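PDB 5YKR: probable aminotransferase from Pseudomonas aeruginosa, which belongs to the class-III aminotransferases of the PLP-dependent superfamily and carries covalently bound pyridoxal phosphate. Local coordinates for residues A213-G218 with R250-A255. Sequence-based numbering, arbitrary orientation.
Sequences AALAHG and RRHDVA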
loop_
_atom_site.group_PDB
_atom_site.type_symbol
_atom_site.label_atom_id
_atom_site.label_comp_id
_atom_site.label_asym_id
_atom_site.label_seq_id
_atom_site.Cartn_x
_atom_site.Cartn_y
_atom_site.Cartn_z
ATOM N N ALA A 213 10.240 15.781 28.454
ATOM C CA ALA A 213 11.556 15.160 28.633
ATOM C C ALA A 213 12.070 14.492 27.345
ATOM O O ALA A 213 13.256 14.565 26.993
ATOM C CB ALA A 213 11.553 14.158 29.773
ATOM N N ALA A 214 11.163 13.856 26.616
ATOM C CA ALA A 214 11.541 13.240 25.339
ATOM C C ALA A 214 11.970 14.264 24.278
ATOM O O ALA A 214 12.991 14.109 23.640
ATOM C CB ALA A 214 10.383 12.400 24.803
ATOM N N LEU A 215 11.158 15.308 24.099
ATOM C CA LEU A 215 11.452 16.319 23.076
ATOM C C LEU A 215 12.700 17.148 23.383
ATOM O O LEU A 215 13.388 17.598 22.463
ATOM C CB LEU A 215 10.261 17.254 22.867
ATOM C CG LEU A 215 8.955 16.598 22.469
ATOM C CD1 LEU A 215 7.898 17.670 22.191
ATOM C CD2 LEU A 215 9.092 15.646 21.299
ATOM N N ALA A 216 13.004 17.300 24.680
ATOM C CA ALA A 216 14.121 18.146 25.089
ATOM C C ALA A 216 15.478 17.626 24.624
ATOM O O ALA A 216 16.457 18.364 24.585
ATOM C CB ALA A 216 14.132 18.326 26.621
ATOM N N HIS A 217 15.558 16.350 24.260
ATOM C CA HIS A 217 16.817 15.820 23.700
ATOM C C HIS A 217 17.210 16.487 22.387
ATOM O O HIS A 217 18.363 16.409 21.977
ATOM C CB HIS A 217 16.795 14.305 23.528
ATOM C CG HIS A 217 16.578 13.579 24.801
ATOM N ND1 HIS A 217 17.568 13.385 25.746
ATOM C CD2 HIS A 217 15.434 13.103 25.345
ATOM C CE1 HIS A 217 17.042 12.730 26.765
ATOM N NE2 HIS A 217 15.763 12.546 26.561
ATOM N N GLY A 218 16.248 17.080 21.676
ATOM C CA GLY A 218 16.602 17.814 20.466
ATOM C C GLY A 218 16.726 16.955 19.235
ATOM O O GLY A 218 17.155 17.451 18.204
ATOM N N ARG A 250 5.324 22.861 19.273
ATOM C CA ARG A 250 5.734 24.172 18.750
ATOM C C ARG A 250 7.040 24.661 19.351
ATOM O O ARG A 250 7.960 25.081 18.612
ATOM C CB ARG A 250 4.653 25.199 18.965
ATOM C CG ARG A 250 3.639 25.057 17.882
ATOM C CD ARG A 250 2.429 25.861 18.187
ATOM N NE ARG A 250 1.515 25.823 17.068
ATOM C CZ ARG A 250 0.237 26.174 17.159
ATOM N NH1 ARG A 250 -0.298 26.552 18.332
ATOM N NH2 ARG A 250 -0.544 26.098 16.076
ATOM N N ARG A 251 7.148 24.537 20.670
ATOM C CA ARG A 251 8.296 25.092 21.381
ATOM C C ARG A 251 9.587 24.403 20.972
ATOM O O ARG A 251 10.625 25.037 20.810
ATOM C CB ARG A 251 8.042 25.005 22.872
ATOM C CG ARG A 251 9.203 25.554 23.706
ATOM C CD ARG A 251 8.802 26.082 25.046
ATOM N NE ARG A 251 7.794 25.287 25.727
ATOM C CZ ARG A 251 7.995 24.228 26.497
ATOM N NH1 ARG A 251 9.219 23.751 26.747
ATOM N NH2 ARG A 251 6.935 23.653 27.041
ATOM N N HIS A 252 9.482 23.103 20.701
ATOM C CA HIS A 252 10.644 22.303 20.305
ATOM C C HIS A 252 10.795 22.139 18.775
ATOM O O HIS A 252 11.701 21.413 18.312
ATOM C CB HIS A 252 10.582 20.925 20.990
ATOM C CG HIS A 252 10.793 20.963 22.453
ATOM N ND1 HIS A 252 9.767 21.021 23.360
ATOM C CD2 HIS A 252 11.933 20.972 23.160
ATOM C CE1 HIS A 252 10.279 21.067 24.580
ATOM N NE2 HIS A 252 11.583 21.026 24.479
ATOM N N ASP A 253 9.946 22.826 17.992
ATOM C CA ASP A 253 9.947 22.754 16.519
ATOM C C ASP A 253 9.927 21.285 16.067
ATOM O O ASP A 253 10.742 20.825 15.251
ATOM C CB ASP A 253 11.157 23.455 15.943
ATOM C CG ASP A 253 11.144 23.564 14.441
ATOM O OD1 ASP A 253 10.080 23.831 13.902
ATOM O OD2 ASP A 253 12.190 23.351 13.812
ATOM N N VAL A 254 8.953 20.581 16.642
ATOM C CA VAL A 254 8.702 19.180 16.354
ATOM C C VAL A 254 7.357 19.067 15.599
ATOM O O VAL A 254 6.376 19.630 16.034
ATOM C CB VAL A 254 8.660 18.335 17.633
ATOM C CG1 VAL A 254 8.154 16.932 17.349
ATOM C CG2 VAL A 254 10.059 18.301 18.287
ATOM N N ALA A 255 7.337 18.343 14.473
ATOM C CA ALA A 255 6.091 18.147 13.724
ATOM C C ALA A 255 5.079 17.360 14.518
ATOM O O ALA A 255 5.426 16.324 15.088
ATOM C CB ALA A 255 6.376 17.468 12.396
#
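L215 and H252 meet where two helices of the PLP-dependent aminotransferase fold end side by side. Helices 208-215 and 241-251 each lead toward a strand of the seven-stranded sheet, 220-225 and 255-259, which run parallel as neighbours. L215 makes a CH-pi contact with H252. Its CB sits over one face of the H252 imidazole, 3.9 Å from the ring centroid and 16° off the ring normal. It lies offset toward the CG and ND1 side. H252 CG stands beside its own backbone N (chi1 -69°), which sends the ring across to L215. A hydrogen bond from the ring ND1 to the carbonyl O of L248, one turn back, fixes its rotation. At the far end of the ring, NE2 approaches A216 CA obliquely at 3.9 Å.

Helix 241-251 closes with a Schellman motif, with D253 at positive phi as C-prime: D253 N bonds to R250 O and V254 N to T249 O. The chain then turns V254 inward toward the sheet. L215 and V254 both rest on V220 and V223 of strand 220-225. The two side chains touch through one methyl each, L215 CD2 to V254 CG2 at 4.1 Å.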